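Local atomic coordinates of translocator protein bipD (Burkholderia pseudomallei, PDB entry 3NFT), a protein that is required for invasion of epithelial cells and survival within host cells, and probably regulates secretion of the type III effectors BipB and BipC. Residues I188-I202 with I215-I229. Residues are numbered along the deposited sequence; the frame is centred on the assembly and turned at random.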
ATOM      1  N   ILE A 188     -39.494 -13.389   3.480  1.00 13.21           N
ATOM      2  CA  ILE A 188     -38.618 -14.065   2.521  1.00 13.07           C
ATOM      3  C   ILE A 188     -38.602 -13.278   1.203  1.00 13.95           C
ATOM      4  O   ILE A 188     -37.540 -13.076   0.587  1.00 14.88           O
ATOM      5  CB  ILE A 188     -39.094 -15.530   2.287  1.00 12.90           C
ATOM      6  CG1 ILE A 188     -38.899 -16.399   3.531  1.00 13.62           C
ATOM      7  CG2 ILE A 188     -38.363 -16.160   1.063  1.00 13.32           C
ATOM      8  CD1 ILE A 188     -39.471 -17.814   3.420  1.00 14.65           C
ATOM      9  N   ASP A 189     -39.780 -12.828   0.794  1.00 14.90           N
ATOM     10  CA  ASP A 189     -39.925 -12.117  -0.477  1.00 15.77           C
ATOM     11  C   ASP A 189     -39.265 -10.766  -0.521  1.00 16.76           C
ATOM     12  O   ASP A 189     -39.016 -10.230  -1.593  1.00 18.60           O
ATOM     13  CB  ASP A 189     -41.405 -11.932  -0.834  1.00 15.49           C
ATOM     14  CG  ASP A 189     -42.066 -13.228  -1.243  1.00 17.13           C
ATOM     15  OD1 ASP A 189     -43.298 -13.253  -1.267  1.00 20.53           O
ATOM     16  OD2 ASP A 189     -41.362 -14.226  -1.492  1.00 19.26           O
ATOM     17  N   HIS A 190     -38.959 -10.190   0.638  1.00 16.34           N
ATOM     18  CA  HIS A 190     -38.404  -8.853   0.660  1.00 17.78           C
ATOM     19  C   HIS A 190     -37.068  -8.763   1.368  1.00 16.22           C
ATOM     20  O   HIS A 190     -36.661  -7.688   1.822  1.00 17.66           O
ATOM     21  CB  HIS A 190     -39.432  -7.899   1.242  1.00 18.79           C
ATOM     22  CG  HIS A 190     -40.692  -7.834   0.433  1.00 21.92           C
ATOM     23  ND1 HIS A 190     -40.815  -7.037  -0.687  1.00 25.70           N
ATOM     24  CD2 HIS A 190     -41.876  -8.474   0.571  1.00 24.50           C
ATOM     25  CE1 HIS A 190     -42.026  -7.185  -1.199  1.00 27.00           C
ATOM     26  NE2 HIS A 190     -42.691  -8.048  -0.455  1.00 28.16           N
ATOM     27  N   LEU A 191     -36.343  -9.874   1.397  1.00 15.76           N
ATOM     28  CA  LEU A 191     -35.026  -9.863   2.014  1.00 15.19           C
ATOM     29  C   LEU A 191     -34.120  -8.818   1.355  1.00 15.70           C
ATOM     30  O   LEU A 191     -34.088  -8.682   0.122  1.00 16.97           O
ATOM     31  CB  LEU A 191     -34.370 -11.243   1.958  1.00 14.84           C
ATOM     32  CG  LEU A 191     -35.027 -12.292   2.858  1.00 14.86           C
ATOM     33  CD1 LEU A 191     -34.481 -13.688   2.545  1.00 17.56           C
ATOM     34  CD2 LEU A 191     -34.853 -11.937   4.353  1.00 15.62           C
ATOM     35  N   PRO A 192     -33.386  -8.045   2.168  1.00 15.57           N
ATOM     36  CA  PRO A 192     -32.458  -7.045   1.646  1.00 15.68           C
ATOM     37  C   PRO A 192     -31.359  -7.670   0.816  1.00 16.45           C
ATOM     38  O   PRO A 192     -30.940  -8.780   1.083  1.00 16.07           O
ATOM     39  CB  PRO A 192     -31.836  -6.435   2.913  1.00 16.01           C
ATOM     40  CG  PRO A 192     -32.515  -6.984   4.007  1.00 17.13           C
ATOM     41  CD  PRO A 192     -33.321  -8.161   3.625  1.00 15.00           C
ATOM     42  N   THR A 193     -30.911  -6.968  -0.207  1.00 17.77           N
ATOM     43  CA  THR A 193     -29.709  -7.361  -0.922  1.00 19.08           C
ATOM     44  C   THR A 193     -28.691  -6.246  -0.763  1.00 19.59           C
ATOM     45  O   THR A 193     -29.046  -5.098  -0.489  1.00 20.21           O
ATOM     46  CB  THR A 193     -29.999  -7.629  -2.400  1.00 20.32           C
ATOM     47  OG1 THR A 193     -30.379  -6.405  -3.019  1.00 23.00           O
ATOM     48  CG2 THR A 193     -31.096  -8.644  -2.538  1.00 21.30           C
ATOM     49  N   MET A 194     -27.420  -6.591  -0.887  1.00 19.13           N
ATOM     50  CA  MET A 194     -26.356  -5.647  -0.660  1.00 19.56           C
ATOM     51  C   MET A 194     -25.369  -5.758  -1.808  1.00 19.58           C
ATOM     52  O   MET A 194     -25.188  -6.827  -2.367  1.00 22.03           O
ATOM     53  CB  MET A 194     -25.679  -5.972   0.667  1.00 19.00           C
ATOM     54  CG  MET A 194     -26.586  -5.788   1.905  1.00 19.42           C
ATOM     55  SD  MET A 194     -26.446  -7.139   3.101  1.00 20.17           S
ATOM     56  CE  MET A 194     -27.533  -8.339   2.363  1.00 18.55           C
ATOM     57  N   GLN A 195     -24.758  -4.641  -2.164  1.00 19.15           N
ATOM     58  CA  GLN A 195     -23.764  -4.620  -3.220  1.00 18.82           C
ATOM     59  C   GLN A 195     -22.434  -4.289  -2.581  1.00 18.38           C
ATOM     60  O   GLN A 195     -22.293  -3.249  -1.948  1.00 18.47           O
ATOM     61  CB  GLN A 195     -24.122  -3.565  -4.268  1.00 19.37           C
ATOM     62  CG  GLN A 195     -23.064  -3.366  -5.321  1.00 20.71           C
ATOM     63  CD  GLN A 195     -22.873  -4.589  -6.183  1.00 21.49           C
ATOM     64  OE1 GLN A 195     -23.829  -5.080  -6.792  1.00 22.92           O
ATOM     65  NE2 GLN A 195     -21.641  -5.099  -6.234  1.00 20.88           N
ATOM     66  N   LEU A 196     -21.468  -5.183  -2.742  1.00 17.64           N
ATOM     67  CA  LEU A 196     -20.100  -4.921  -2.306  1.00 18.29           C
ATOM     68  C   LEU A 196     -19.470  -3.819  -3.168  1.00 20.34           C
ATOM     69  O   LEU A 196     -19.872  -3.624  -4.330  1.00 20.46           O
ATOM     70  CB  LEU A 196     -19.256  -6.197  -2.394  1.00 18.34           C
ATOM     71  CG  LEU A 196     -19.599  -7.322  -1.415  1.00 18.94           C
ATOM     72  CD1 LEU A 196     -18.846  -8.608  -1.718  1.00 19.27           C
ATOM     73  CD2 LEU A 196     -19.303  -6.857  -0.004  1.00 20.89           C
ATOM     74  N   PRO A 197     -18.468  -3.108  -2.627  1.00 22.26           N
ATOM     75  CA  PRO A 197     -17.752  -2.093  -3.409  1.00 24.82           C
ATOM     76  C   PRO A 197     -17.167  -2.685  -4.691  1.00 27.49           C
ATOM     77  O   PRO A 197     -16.792  -3.868  -4.724  1.00 27.73           O
ATOM     78  CB  PRO A 197     -16.632  -1.644  -2.461  1.00 24.31           C
ATOM     79  CG  PRO A 197     -17.111  -2.017  -1.075  1.00 23.11           C
ATOM     80  CD  PRO A 197     -17.925  -3.260  -1.261  1.00 22.16           C
ATOM     81  N   LYS A 198     -17.101  -1.884  -5.752  1.00 31.20           N
ATOM     82  CA  LYS A 198     -16.437  -2.323  -6.976  1.00 33.57           C
ATOM     83  C   LYS A 198     -14.980  -2.658  -6.637  1.00 33.53           C
ATOM     84  O   LYS A 198     -14.352  -1.991  -5.801  1.00 34.20           O
ATOM     85  CB  LYS A 198     -16.514  -1.249  -8.071  1.00 35.03           C
ATOM     86  CG  LYS A 198     -16.229  -1.799  -9.468  1.00 38.83           C
ATOM     87  CD  LYS A 198     -16.438  -0.755 -10.560  1.00 42.73           C
ATOM     88  CE  LYS A 198     -16.219  -1.367 -11.955  1.00 45.10           C
ATOM     89  NZ  LYS A 198     -16.370  -0.368 -13.071  1.00 46.24           N
ATOM     90  N   GLY A 199     -14.468  -3.728  -7.238  1.00 32.88           N
ATOM     91  CA  GLY A 199     -13.118  -4.215  -6.943  1.00 32.13           C
ATOM     92  C   GLY A 199     -13.028  -5.206  -5.792  1.00 30.76           C
ATOM     93  O   GLY A 199     -11.943  -5.710  -5.494  1.00 30.76           O
ATOM     94  N   ALA A 200     -14.158  -5.512  -5.147  1.00 28.16           N
ATOM     95  CA  ALA A 200     -14.138  -6.387  -3.982  1.00 26.38           C
ATOM     96  C   ALA A 200     -13.678  -7.801  -4.356  1.00 25.03           C
ATOM     97  O   ALA A 200     -14.021  -8.321  -5.410  1.00 25.33           O
ATOM     98  CB  ALA A 200     -15.502  -6.410  -3.304  1.00 25.31           C
ATOM     99  N   ASP A 201     -12.882  -8.410  -3.483  1.00 23.85           N
ATOM    100  CA  ASP A 201     -12.381  -9.761  -3.676  1.00 22.62           C
ATOM    101  C   ASP A 201     -13.500 -10.701  -3.240  1.00 21.07           C
ATOM    102  O   ASP A 201     -13.725 -10.927  -2.051  1.00 19.88           O
ATOM    103  CB  ASP A 201     -11.106  -9.948  -2.843  1.00 22.48           C
ATOM    104  CG  ASP A 201     -10.449 -11.312  -3.024  1.00 24.74           C
ATOM    105  OD1 ASP A 201     -11.123 -12.300  -3.378  1.00 24.27           O
ATOM    106  OD2 ASP A 201      -9.221 -11.385  -2.754  1.00 28.24           O
ATOM    107  N   ILE A 202     -14.223 -11.246  -4.211  1.00 19.72           N
ATOM    108  CA  ILE A 202     -15.434 -12.010  -3.910  1.00 19.32           C
ATOM    109  C   ILE A 202     -15.152 -13.278  -3.115  1.00 19.13           C
ATOM    110  O   ILE A 202     -15.892 -13.623  -2.195  1.00 17.89           O
ATOM    111  CB  ILE A 202     -16.202 -12.369  -5.203  1.00 20.01           C
ATOM    112  CG1 ILE A 202     -16.647 -11.102  -5.926  1.00 21.45           C
ATOM    113  CG2 ILE A 202     -17.378 -13.284  -4.900  1.00 19.11           C
ATOM    114  CD1 ILE A 202     -17.414 -10.128  -5.103  1.00 23.06           C
ATOM    115  N   ILE A 215     -22.920 -14.754  -2.215  1.00 17.54           N
ATOM    116  CA  ILE A 215     -22.371 -13.616  -2.932  1.00 17.11           C
ATOM    117  C   ILE A 215     -22.182 -14.007  -4.384  1.00 18.67           C
ATOM    118  O   ILE A 215     -21.539 -15.019  -4.690  1.00 18.88           O
ATOM    119  CB  ILE A 215     -21.022 -13.139  -2.362  1.00 16.85           C
ATOM    120  CG1 ILE A 215     -21.101 -13.066  -0.843  1.00 15.99           C
ATOM    121  CG2 ILE A 215     -20.650 -11.777  -2.944  1.00 17.10           C
ATOM    122  CD1 ILE A 215     -19.823 -12.540  -0.194  1.00 15.12           C
ATOM    123  N   SER A 216     -22.742 -13.199  -5.262  1.00 19.04           N
ATOM    124  CA  SER A 216     -22.625 -13.437  -6.708  1.00 20.65           C
ATOM    125  C   SER A 216     -21.256 -12.998  -7.207  1.00 22.15           C
ATOM    126  O   SER A 216     -20.542 -12.286  -6.528  1.00 21.68           O
ATOM    127  CB  SER A 216     -23.744 -12.692  -7.430  1.00 20.08           C
ATOM    128  OG  SER A 216     -23.485 -11.315  -7.599  1.00 21.41           O
ATOM    129  N   ASP A 217     -20.894 -13.390  -8.437  1.00 24.37           N
ATOM    130  CA  ASP A 217     -19.621 -12.961  -8.990  1.00 26.75           C
ATOM    131  C   ASP A 217     -19.568 -11.438  -9.198  1.00 27.43           C
ATOM    132  O   ASP A 217     -18.485 -10.867  -9.261  1.00 28.49           O
ATOM    133  CB  ASP A 217     -19.331 -13.690 -10.318  1.00 27.33           C
ATOM    134  CG  ASP A 217     -19.110 -15.187 -10.135  1.00 29.90           C
ATOM    135  OD1 ASP A 217     -19.207 -15.938 -11.144  1.00 31.68           O
ATOM    136  OD2 ASP A 217     -18.810 -15.640  -9.010  1.00 30.71           O
ATOM    137  N   SER A 218     -20.723 -10.778  -9.276  1.00 26.74           N
ATOM    138  CA  SER A 218     -20.760  -9.322  -9.383  1.00 26.82           C
ATOM    139  C   SER A 218     -20.832  -8.588  -8.041  1.00 24.69           C
ATOM    140  O   SER A 218     -20.970  -7.371  -8.013  1.00 24.07           O
ATOM    141  CB  SER A 218     -21.927  -8.882 -10.265  1.00 27.36           C
ATOM    142  OG  SER A 218     -23.171  -9.311  -9.749  1.00 29.89           O
ATOM    143  N   GLY A 219     -20.710  -9.325  -6.939  1.00 22.29           N
ATOM    144  CA  GLY A 219     -20.675  -8.729  -5.610  1.00 20.21           C
ATOM    145  C   GLY A 219     -22.018  -8.449  -4.963  1.00 18.77           C
ATOM    146  O   GLY A 219     -22.094  -7.665  -3.988  1.00 18.39           O
ATOM    147  N   VAL A 220     -23.079  -9.090  -5.460  1.00 16.78           N
ATOM    148  CA  VAL A 220     -24.375  -8.965  -4.860  1.00 17.85           C
ATOM    149  C   VAL A 220     -24.477  -9.993  -3.732  1.00 17.02           C
ATOM    150  O   VAL A 220     -24.343 -11.204  -3.955  1.00 16.72           O
ATOM    151  CB  VAL A 220     -25.526  -9.184  -5.874  1.00 18.20           C
ATOM    152  CG1 VAL A 220     -26.873  -9.140  -5.170  1.00 20.14           C
ATOM    153  CG2 VAL A 220     -25.456  -8.125  -7.005  1.00 20.24           C
ATOM    154  N   VAL A 221     -24.711  -9.490  -2.529  1.00 16.03           N
ATOM    155  CA  VAL A 221     -24.895 -10.307  -1.356  1.00 15.60           C
ATOM    156  C   VAL A 221     -26.381 -10.475  -1.085  1.00 15.11           C
ATOM    157  O   VAL A 221     -27.113  -9.485  -0.950  1.00 15.24           O
ATOM    158  CB  VAL A 221     -24.229  -9.681  -0.128  1.00 15.13           C
ATOM    159  CG1 VAL A 221     -24.339 -10.637   1.045  1.00 13.90           C
ATOM    160  CG2 VAL A 221     -22.764  -9.347  -0.425  1.00 17.30           C
ATOM    161  N   THR A 222     -26.816 -11.729  -1.008  1.00 15.40           N
ATOM    162  CA  THR A 222     -28.188 -12.077  -0.660  1.00 15.14           C
ATOM    163  C   THR A 222     -28.172 -12.936   0.613  1.00 14.83           C
ATOM    164  O   THR A 222     -27.180 -13.604   0.925  1.00 14.86           O
ATOM    165  CB  THR A 222     -28.887 -12.853  -1.796  1.00 16.10           C
ATOM    166  OG1 THR A 222     -28.095 -13.980  -2.145  1.00 17.91           O
ATOM    167  CG2 THR A 222     -29.092 -11.963  -3.019  1.00 17.19           C
ATOM    168  N   ILE A 223     -29.270 -12.899   1.342  1.00 13.83           N
ATOM    169  CA  ILE A 223     -29.403 -13.591   2.606  1.00 13.18           C
ATOM    170  C   ILE A 223     -30.040 -14.949   2.365  1.00 12.41           C
ATOM    171  O   ILE A 223     -31.097 -15.042   1.710  1.00 13.10           O
ATOM    172  CB  ILE A 223     -30.248 -12.754   3.557  1.00 13.44           C
ATOM    173  CG1 ILE A 223     -29.567 -11.395   3.784  1.00 16.24           C
ATOM    174  CG2 ILE A 223     -30.506 -13.492   4.860  1.00 13.66           C
ATOM    175  CD1 ILE A 223     -30.437 -10.449   4.463  1.00 16.58           C
ATOM    176  N   ASN A 224     -29.397 -16.000   2.860  1.00 12.17           N
ATOM    177  CA  ASN A 224     -29.905 -17.365   2.700  1.00 12.45           C
ATOM    178  C   ASN A 224     -31.234 -17.478   3.476  1.00 12.36           C
ATOM    179  O   ASN A 224     -31.253 -17.279   4.705  1.00 11.83           O
ATOM    180  CB  ASN A 224     -28.850 -18.357   3.228  1.00 14.05           C
ATOM    181  CG  ASN A 224     -29.212 -19.787   3.018  1.00 16.36           C
ATOM    182  OD1 ASN A 224     -30.373 -20.139   2.773  1.00 18.95           O
ATOM    183  ND2 ASN A 224     -28.192 -20.664   3.138  1.00 19.29           N
ATOM    184  N   PRO A 225     -32.341 -17.813   2.776  1.00 12.14           N
ATOM    185  CA  PRO A 225     -33.636 -17.891   3.426  1.00 12.28           C
ATOM    186  C   PRO A 225     -33.934 -19.219   4.135  1.00 12.00           C
ATOM    187  O   PRO A 225     -35.061 -19.459   4.544  1.00 12.62           O
ATOM    188  CB  PRO A 225     -34.604 -17.673   2.282  1.00 12.59           C
ATOM    189  CG  PRO A 225     -33.896 -18.313   1.121  1.00 12.63           C
ATOM    190  CD  PRO A 225     -32.433 -18.037   1.319  1.00 12.11           C
ATOM    191  N   ASP A 226     -32.928 -20.062   4.297  1.00 13.06           N
ATOM    192  CA  ASP A 226     -33.157 -21.436   4.734  1.00 13.87           C
ATOM    193  C   ASP A 226     -33.844 -21.528   6.109  1.00 13.39           C
ATOM    194  O   ASP A 226     -34.769 -22.311   6.295  1.00 12.64           O
ATOM    195  CB  ASP A 226     -31.881 -22.302   4.711  1.00 14.63           C
ATOM    196  CG  ASP A 226     -30.727 -21.762   5.582  1.00 16.35           C
ATOM    197  OD1 ASP A 226     -29.809 -22.567   5.824  1.00 19.93           O
ATOM    198  OD2 ASP A 226     -30.676 -20.572   5.947  1.00 18.86           O
ATOM    199  N   LYS A 227     -33.443 -20.691   7.064  1.00 12.72           N
ATOM    200  CA  LYS A 227     -34.068 -20.782   8.390  1.00 12.53           C
ATOM    201  C   LYS A 227     -35.521 -20.292   8.337  1.00 12.13           C
ATOM    202  O   LYS A 227     -36.392 -20.860   8.979  1.00 12.24           O
ATOM    203  CB  LYS A 227     -33.254 -20.002   9.442  1.00 12.12           C
ATOM    204  CG  LYS A 227     -31.942 -20.680   9.784  1.00 14.85           C
ATOM    205  CD  LYS A 227     -30.716 -20.017   9.229  1.00 16.66           C
ATOM    206  CE  LYS A 227     -29.466 -20.885   9.401  1.00 17.67           C
ATOM    207  NZ  LYS A 227     -28.149 -20.233   9.071  1.00 18.64           N
ATOM    208  N   LEU A 228     -35.777 -19.226   7.579  1.00 10.84           N
ATOM    209  CA  LEU A 228     -37.144 -18.743   7.428  1.00 11.41           C
ATOM    210  C   LEU A 228     -38.035 -19.782   6.752  1.00 11.36           C
ATOM    211  O   LEU A 228     -39.188 -19.930   7.110  1.00 12.30           O
ATOM    212  CB  LEU A 228     -37.168 -17.438   6.642  1.00 11.39           C
ATOM    213  CG  LEU A 228     -36.638 -16.196   7.372  1.00 11.16           C
ATOM    214  CD1 LEU A 228     -36.463 -15.031   6.400  1.00 13.40           C
ATOM    215  CD2 LEU A 228     -37.531 -15.873   8.564  1.00 14.42           C
ATOM    216  N   ILE A 229     -37.489 -20.464   5.746  1.00 11.86           N
ATOM    217  CA  ILE A 229     -38.204 -21.569   5.077  1.00 13.15           C
ATOM    218  C   ILE A 229     -38.541 -22.695   6.053  1.00 13.20           C
ATOM    219  O   ILE A 229     -39.664 -23.187   6.085  1.00 14.17           O
ATOM    220  CB  ILE A 229     -37.374 -22.080   3.907  1.00 13.54           C
ATOM    221  CG1 ILE A 229     -37.382 -21.023   2.802  1.00 15.15           C
ATOM    222  CG2 ILE A 229     -37.924 -23.458   3.448  1.00 15.14           C
ATOM    223  CD1 ILE A 229     -36.415 -21.312   1.629  1.00 15.65           C
TER
HETATM  224  O   HOH W   1     -31.336 -11.245   0.249  1.00 17.52           O
HETATM  225  O   HOH W   2     -23.846  -6.139  -9.258  1.00 31.05           O
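G219 O stands over one face of the Q195 amide, 3.4 Å from NE2 but too poorly angled to bond, while S218 O and L196 O lie at its NE2 edge: a worked example of a side-chain amide tying strand 193-195 of an antiparallel sheet to the type I turn 216-219 before strand 220-223. NE2 donates almost in plane to S218 O (3.0 Å, N-H...O angle 173°) and L196 O, each on a lone pair; two bonds thus fix the amide's rotation. V220 CG2 approaches OE1 (3.5 Å) obliquely from G219 O's side, the side chains crossing near a right angle; OE1 also accepts from a water. CG stands anti to the backbone N (chi1 173°), and a bend at chi2 brings the amide back to the turn.

M194 and V221 bond in both directions. The sheet packs on helix 121-160, predicted coiled coil, through M194 on L147 and I223 on Y150; M194 CE reaches I223 CG1 at 3.9 Å. A water bridges P192 O and I223 N, and P192 CD meets I223 CD1 at a slant. I188, ending helix 177-189, slides past L228 in the first turn of helix 226-233. I202 CD1, starting helix 202-209, sits 3.6 Å from side-chain-less G219 CA, while L196 N donates nearly straight to G219 O (2.8 Å).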